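70 kDa protein (Xanthomonas sp., PDB 4B2N) is a diheme c-type cytochrome acting as a rubber oxygenase, a dioxygenase that processively cleaves the polymer of latex. Local coordinates at residues A[274-286]-A[431-444]. Sequence-based numbering, arbitrary orientation. Where two conformers were deposited one is given.
Sequences LEYVADAPHAGMT and RRMRLMADERQRRA. With HEC (heme c), chain C.
Arg-432 holds CG anti to its backbone N (chi1 164°), and a turn about CB-CG (chi2 59°) bends the chain, which lays its CD 3.6 Å from the methyl CG2 of Thr-286 and turns the guanidinium edge to a heme c propionate. The Thr-286 torsion sets OG1 between backbone N and carbonyl carbon, where Thr-286 OG1 donates to heme O1D at 2.7 Å. Arg-432 NE reaches heme O1D at 2.7 Å, almost straight (171°), while Arg-432 NH2 donates to heme O2D at 2.9 Å. Leu-435 CD2 lies over one face of this guanidinium, and Arg-432 NH1 makes a salt bridge to Asp-303 OD2. Beside this site, Ala-283 CB rests 3.8 Å from Leu-435 CB, and a water donates to both His-282 O and Arg-431 O.

Farther from the heme, Val-277 packs its CG2 on Gln-441 CG at 3.6 Å and its CG1 beside Arg-440 NH2. That guanidinium is held edge-on by Asp-438, the N-cap of helix 439-446. Glu-275, whose OE1 accepts from Asn-481 ND2 and pairs with Arg-477 while OE2 pairs with Arg-474, sets OE1 against Ala-444 CB.

The loop between helix 253-261 and strand 299-300 thus packs on the segment leading into helix 439-446, forming part of one heme c pocket. With O1D gripped from both segments and O2D by Arg-432, the propionate is fixed in rotation, and the arginine probably stabilises its negative charge.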
loop_
_atom_site.group_PDB
_atom_site.type_symbol
_atom_site.label_atom_id
_atom_site.label_comp_id
_atom_site.label_asym_id
_atom_site.label_seq_id
_atom_site.Cartn_x
_atom_site.Cartn_y
_atom_site.Cartn_z
ATOM N N LEU A 274 4.621 7.874 -26.586
ATOM C CA LEU A 274 4.261 6.669 -27.352
ATOM C C LEU A 274 3.724 5.515 -26.528
ATOM O O LEU A 274 2.996 4.598 -27.025
ATOM C CB LEU A 274 5.516 6.183 -28.099
ATOM C CG LEU A 274 5.606 6.721 -29.504
ATOM C CD1 LEU A 274 5.629 8.204 -29.379
ATOM C CD2 LEU A 274 6.906 6.279 -30.052
ATOM N N GLU A 275 4.078 5.508 -25.248
ATOM C CA GLU A 275 3.605 4.420 -24.378
ATOM C C GLU A 275 2.691 4.847 -23.233
ATOM O O GLU A 275 2.248 4.040 -22.450
ATOM C CB GLU A 275 4.801 3.637 -23.839
ATOM C CG GLU A 275 5.586 2.963 -24.963
ATOM C CD GLU A 275 6.553 1.949 -24.375
ATOM O OE1 GLU A 275 6.124 0.766 -24.105
ATOM O OE2 GLU A 275 7.733 2.306 -24.146
ATOM N N TYR A 276 2.441 6.134 -23.139
ATOM C CA TYR A 276 1.513 6.669 -22.158
ATOM C C TYR A 276 0.097 6.756 -22.718
ATOM O O TYR A 276 -0.124 7.476 -23.696
ATOM C CB TYR A 276 1.979 8.064 -21.838
ATOM C CG TYR A 276 1.235 8.730 -20.709
ATOM C CD1 TYR A 276 1.061 8.079 -19.467
ATOM C CD2 TYR A 276 0.752 10.035 -20.868
ATOM C CE1 TYR A 276 0.374 8.717 -18.412
ATOM C CE2 TYR A 276 0.057 10.679 -19.858
ATOM C CZ TYR A 276 -0.120 10.045 -18.618
ATOM O OH TYR A 276 -0.799 10.734 -17.600
ATOM N N VAL A 277 -0.859 6.084 -22.061
ATOM C CA VAL A 277 -2.280 6.132 -22.474
ATOM C C VAL A 277 -2.839 7.312 -21.656
ATOM O O VAL A 277 -3.212 7.129 -20.505
ATOM C CB VAL A 277 -2.982 4.774 -22.181
ATOM C CG1 VAL A 277 -4.467 4.789 -22.556
ATOM C CG2 VAL A 277 -2.267 3.641 -22.913
ATOM N N ALA A 278 -2.824 8.532 -22.209
ATOM C CA ALA A 278 -3.063 9.763 -21.382
ATOM C C ALA A 278 -4.488 9.917 -20.851
ATOM O O ALA A 278 -4.787 10.854 -20.109
ATOM C CB ALA A 278 -2.652 11.031 -22.118
ATOM N N ASP A 279 -5.332 8.967 -21.214
ATOM C CA ASP A 279 -6.767 8.995 -20.970
ATOM C C ASP A 279 -7.170 7.692 -20.243
ATOM O O ASP A 279 -8.341 7.359 -20.234
ATOM C CB ASP A 279 -7.466 9.029 -22.326
ATOM C CG ASP A 279 -6.945 7.922 -23.249
ATOM O OD1 ASP A 279 -5.811 8.037 -23.780
ATOM O OD2 ASP A 279 -7.636 6.901 -23.394
ATOM N N ALA A 280 -6.203 6.932 -19.693
ATOM C CA ALA A 280 -6.547 5.782 -18.846
ATOM C C ALA A 280 -7.352 6.395 -17.720
ATOM O O ALA A 280 -7.065 7.496 -17.278
ATOM C CB ALA A 280 -5.308 5.101 -18.292
ATOM N N PRO A 281 -8.404 5.716 -17.270
ATOM C CA PRO A 281 -9.176 6.399 -16.225
ATOM C C PRO A 281 -8.376 6.429 -14.881
ATOM O O PRO A 281 -7.574 5.521 -14.622
ATOM C CB PRO A 281 -10.474 5.540 -16.167
ATOM C CG PRO A 281 -9.910 4.160 -16.389
ATOM C CD PRO A 281 -8.869 4.335 -17.498
ATOM N N HIS A 282 -8.524 7.495 -14.098
ATOM C CA HIS A 282 -7.918 7.589 -12.765
ATOM C C HIS A 282 -8.346 6.395 -11.917
ATOM O O HIS A 282 -9.547 6.016 -11.890
ATOM C CB HIS A 282 -8.336 8.913 -12.143
ATOM C CG HIS A 282 -7.555 9.304 -10.886
ATOM N ND1 HIS A 282 -7.636 8.602 -9.718
ATOM C CD2 HIS A 282 -6.709 10.406 -10.619
ATOM C CE1 HIS A 282 -6.857 9.188 -8.772
ATOM N NE2 HIS A 282 -6.297 10.301 -9.315
ATOM N N ALA A 283 -7.386 5.761 -11.237
ATOM C CA ALA A 283 -7.704 4.575 -10.443
ATOM C C ALA A 283 -8.407 4.862 -9.054
ATOM O O ALA A 283 -8.829 3.930 -8.370
ATOM C CB ALA A 283 -6.467 3.698 -10.287
ATOM N N GLY A 284 -8.586 6.135 -8.704
ATOM C CA GLY A 284 -9.108 6.514 -7.403
ATOM C C GLY A 284 -7.987 6.554 -6.351
ATOM O O GLY A 284 -6.810 6.339 -6.648
ATOM N N MET A 285 -8.390 6.710 -5.106
ATOM C CA MET A 285 -7.479 6.669 -4.007
ATOM C C MET A 285 -7.398 5.205 -3.563
ATOM O O MET A 285 -8.397 4.531 -3.455
ATOM C CB MET A 285 -7.995 7.528 -2.874
ATOM C CG MET A 285 -8.243 8.979 -3.283
ATOM S SD MET A 285 -6.664 9.775 -3.692
ATOM C CE MET A 285 -6.897 10.128 -5.396
ATOM N N THR A 286 -6.186 4.750 -3.248
ATOM C CA THR A 286 -6.093 3.538 -2.452
ATOM C C THR A 286 -5.319 3.716 -1.163
ATOM O O THR A 286 -4.456 4.644 -1.036
ATOM C CB THR A 286 -5.642 2.293 -3.215
ATOM O OG1 THR A 286 -4.305 2.454 -3.664
ATOM C CG2 THR A 286 -6.669 1.980 -4.373
ATOM N N ARG A 431 -13.180 1.653 -9.235
ATOM C CA ARG A 431 -12.301 2.526 -10.043
ATOM C C ARG A 431 -10.896 1.942 -10.055
ATOM O O ARG A 431 -10.204 2.012 -11.087
ATOM C CB ARG A 431 -12.151 3.956 -9.515
ATOM C CG ARG A 431 -13.439 4.770 -9.421
ATOM C CD ARG A 431 -14.119 4.808 -10.801
ATOM N NE ARG A 431 -15.256 5.730 -10.774
ATOM C CZ ARG A 431 -15.947 6.137 -11.838
ATOM N NH1 ARG A 431 -15.611 5.720 -13.055
ATOM N NH2 ARG A 431 -16.973 6.991 -11.664
ATOM N N ARG A 432 -10.463 1.399 -8.909
ATOM C CA ARG A 432 -9.088 0.949 -8.810
ATOM C C ARG A 432 -8.831 -0.237 -9.789
ATOM O O ARG A 432 -7.788 -0.345 -10.383
ATOM C CB ARG A 432 -8.807 0.471 -7.368
ATOM C CG ARG A 432 -7.526 -0.384 -7.183
ATOM C CD ARG A 432 -6.275 0.413 -7.645
ATOM N NE ARG A 432 -5.098 -0.413 -7.421
ATOM C CZ ARG A 432 -4.719 -1.401 -8.237
ATOM N NH1 ARG A 432 -5.356 -1.585 -9.410
ATOM N NH2 ARG A 432 -3.662 -2.161 -7.935
ATOM N N MET A 433 -9.786 -1.148 -9.926
ATOM C CA MET A 433 -9.535 -2.295 -10.772
ATOM C C MET A 433 -9.367 -1.961 -12.282
ATOM O O MET A 433 -8.906 -2.815 -13.060
ATOM C CB MET A 433 -10.554 -3.423 -10.522
ATOM C CG MET A 433 -11.866 -3.213 -11.212
ATOM S SD MET A 433 -12.377 -4.912 -11.158
ATOM C CE MET A 433 -11.585 -5.621 -12.598
ATOM N N ARG A 434 -9.631 -0.724 -12.673
ATOM C CA ARG A 434 -9.361 -0.256 -14.037
ATOM C C ARG A 434 -7.947 0.289 -14.294
ATOM O O ARG A 434 -7.594 0.646 -15.425
ATOM C CB ARG A 434 -10.383 0.839 -14.424
ATOM C CG ARG A 434 -11.780 0.627 -13.820
ATOM C CD ARG A 434 -12.598 -0.351 -14.622
ATOM N NE ARG A 434 -13.960 -0.660 -14.129
ATOM C CZ ARG A 434 -14.948 0.209 -13.871
ATOM N NH1 ARG A 434 -14.769 1.527 -13.927
ATOM N NH2 ARG A 434 -16.132 -0.260 -13.480
ATOM N N LEU A 435 -7.143 0.403 -13.252
ATOM C CA LEU A 435 -5.818 0.943 -13.437
ATOM C C LEU A 435 -5.075 0.331 -14.653
ATOM O O LEU A 435 -4.563 1.067 -15.510
ATOM C CB LEU A 435 -4.990 0.773 -12.162
ATOM C CG LEU A 435 -3.495 1.078 -12.279
ATOM C CD1 LEU A 435 -3.217 2.558 -12.157
ATOM C CD2 LEU A 435 -2.748 0.264 -11.236
ATOM N N MET A 436 -4.960 -0.985 -14.731
ATOM C CA MET A 436 -4.191 -1.425 -15.901
ATOM C C MET A 436 -5.086 -2.315 -16.781
ATOM O O MET A 436 -4.636 -3.309 -17.339
ATOM C CB MET A 436 -2.939 -2.145 -15.430
ATOM C CG MET A 436 -1.856 -1.182 -14.927
ATOM S SD MET A 436 -0.725 -0.652 -16.195
ATOM C CE MET A 436 0.342 -2.080 -16.447
ATOM N N ALA A 437 -6.369 -1.953 -16.846
ATOM C CA ALA A 437 -7.313 -2.687 -17.640
ATOM C C ALA A 437 -6.951 -2.745 -19.153
ATOM O O ALA A 437 -7.254 -3.751 -19.813
ATOM C CB ALA A 437 -8.741 -2.124 -17.439
ATOM N N ASP A 438 -6.307 -1.714 -19.668
ATOM C CA ASP A 438 -5.966 -1.596 -21.107
ATOM C C ASP A 438 -4.761 -2.478 -21.489
ATOM O O ASP A 438 -3.651 -2.308 -20.914
ATOM C CB ASP A 438 -5.635 -0.131 -21.403
ATOM C CG ASP A 438 -5.615 0.193 -22.874
ATOM O OD1 ASP A 438 -4.933 -0.472 -23.694
ATOM O OD2 ASP A 438 -6.271 1.200 -23.214
ATOM N N GLU A 439 -4.953 -3.363 -22.483
ATOM C CA GLU A 439 -3.909 -4.263 -22.968
ATOM C C GLU A 439 -2.650 -3.498 -23.317
ATOM O O GLU A 439 -1.531 -4.020 -23.145
ATOM C CB GLU A 439 -4.417 -5.068 -24.186
ATOM C CG GLU A 439 -3.395 -5.984 -24.865
ATOM C CD GLU A 439 -3.110 -7.264 -24.058
ATOM O OE1 GLU A 439 -3.754 -7.481 -23.005
ATOM O OE2 GLU A 439 -2.224 -8.073 -24.442
ATOM N N ARG A 440 -2.816 -2.268 -23.824
ATOM C CA ARG A 440 -1.651 -1.469 -24.276
ATOM C C ARG A 440 -0.726 -1.181 -23.110
ATOM O O ARG A 440 0.485 -1.235 -23.240
ATOM C CB ARG A 440 -2.078 -0.130 -24.891
ATOM C CG ARG A 440 -2.735 -0.296 -26.272
ATOM C CD ARG A 440 -3.333 1.007 -26.749
ATOM N NE ARG A 440 -4.389 1.493 -25.870
ATOM C CZ ARG A 440 -5.018 2.665 -26.020
ATOM N NH1 ARG A 440 -4.674 3.501 -27.011
ATOM N NH2 ARG A 440 -5.934 3.027 -25.142
ATOM N N GLN A 441 -1.331 -0.812 -21.985
ATOM C CA GLN A 441 -0.588 -0.548 -20.775
ATOM C C GLN A 441 0.142 -1.801 -20.230
ATOM O O GLN A 441 1.348 -1.746 -19.848
ATOM C CB GLN A 441 -1.560 0.001 -19.741
ATOM C CG GLN A 441 -2.092 1.416 -20.056
ATOM C CD GLN A 441 -3.096 1.817 -18.987
ATOM O OE1 GLN A 441 -4.114 1.144 -18.820
ATOM N NE2 GLN A 441 -2.784 2.836 -18.205
ATOM N N ARG A 442 -0.576 -2.919 -20.158
ATOM C CA ARG A 442 0.012 -4.155 -19.670
ATOM C C ARG A 442 1.138 -4.613 -20.586
ATOM O O ARG A 442 2.163 -5.091 -20.126
ATOM C CB ARG A 442 -1.060 -5.244 -19.450
ATOM C CG ARG A 442 -1.965 -4.896 -18.284
ATOM C CD ARG A 442 -2.941 -6.010 -17.934
ATOM N NE ARG A 442 -3.575 -6.569 -19.122
ATOM C CZ ARG A 442 -4.685 -6.105 -19.664
ATOM N NH1 ARG A 442 -5.291 -5.069 -19.142
ATOM N NH2 ARG A 442 -5.180 -6.668 -20.750
ATOM N N ARG A 443 0.978 -4.407 -21.888
ATOM C CA ARG A 443 2.025 -4.859 -22.792
ATOM C C ARG A 443 3.314 -4.021 -22.635
ATOM O O ARG A 443 4.394 -4.605 -22.792
ATOM C CB ARG A 443 1.587 -4.802 -24.244
ATOM C CG ARG A 443 0.728 -5.983 -24.634
ATOM C CD ARG A 443 0.405 -5.894 -26.137
ATOM N NE ARG A 443 -0.414 -7.062 -26.465
ATOM C CZ ARG A 443 -0.294 -7.793 -27.585
ATOM N NH1 ARG A 443 0.619 -7.493 -28.519
ATOM N NH2 ARG A 443 -1.066 -8.901 -27.742
ATOM N N ALA A 444 3.179 -2.717 -22.387
ATOM C CA ALA A 444 4.335 -1.861 -22.133
ATOM C C ALA A 444 5.154 -2.364 -20.905
ATOM O O ALA A 444 6.388 -2.369 -20.873
ATOM C CB ALA A 444 3.872 -0.447 -21.832
HETATM FE FE HEC C . 3.603 1.192 -1.124
HETATM C CHA HEC C . 1.421 -1.279 -2.267
HETATM C CHB HEC C . 6.132 -1.216 -0.721
HETATM C CHC HEC C . 6.057 3.675 -0.654
HETATM C CHD HEC C . 1.091 3.420 -0.907
HETATM N NA HEC C . 3.783 -0.720 -1.439
HETATM C C1A HEC C . 2.734 -1.636 -1.756
HETATM C C2A HEC C . 3.120 -3.031 -1.603
HETATM C C3A HEC C . 4.477 -3.055 -1.168
HETATM C C4A HEC C . 4.836 -1.636 -1.055
HETATM C CMA HEC C . 5.309 -4.273 -0.816
HETATM C CAA HEC C . 2.277 -4.308 -1.847
HETATM C CBA HEC C . 1.401 -4.481 -0.604
HETATM C CGA HEC C . 0.380 -5.593 -0.763
HETATM O O1A HEC C . -0.326 -5.716 -1.824
HETATM O O2A HEC C . 0.248 -6.290 0.246
HETATM N NB HEC C . 5.634 1.198 -0.877
HETATM C C1B HEC C . 6.471 0.181 -0.641
HETATM C C2B HEC C . 7.864 0.539 -0.421
HETATM C C3B HEC C . 7.846 1.950 -0.421
HETATM C C4B HEC C . 6.439 2.267 -0.635
HETATM C CMB HEC C . 8.925 -0.474 -0.250
HETATM C CAB HEC C . 8.983 2.931 -0.305
HETATM C CBB HEC C . 9.938 2.864 -1.355
HETATM N NC HEC C . 3.671 3.148 -0.810
HETATM C C1C HEC C . 4.675 4.088 -0.660
HETATM C C2C HEC C . 4.171 5.461 -0.406
HETATM C C3C HEC C . 2.701 5.347 -0.520
HETATM C C4C HEC C . 2.443 3.932 -0.775
HETATM C CMC HEC C . 5.076 6.669 -0.187
HETATM C CAC HEC C . 1.662 6.420 -0.409
HETATM C CBC HEC C . 1.933 7.652 -1.013
HETATM N ND HEC C . 1.614 1.071 -1.544
HETATM C C1D HEC C . 0.761 2.083 -1.398
HETATM C C2D HEC C . -0.588 1.752 -1.728
HETATM C C3D HEC C . -0.482 0.386 -2.136
HETATM C C4D HEC C . 0.935 0.065 -2.006
HETATM C CMD HEC C . -1.837 2.556 -1.685
HETATM C CAD HEC C . -1.607 -0.405 -2.704
HETATM C CBD HEC C . -1.588 0.154 -4.181
HETATM C CGD HEC C . -2.751 -0.425 -4.952
HETATM O O1D HEC C . -3.777 0.265 -5.178
HETATM O O2D HEC C . -2.656 -1.661 -5.259
HETATM O O HOH W 1 1.149 1.760 -23.968
HETATM O O HOH W 2 -10.904 3.797 -13.099
#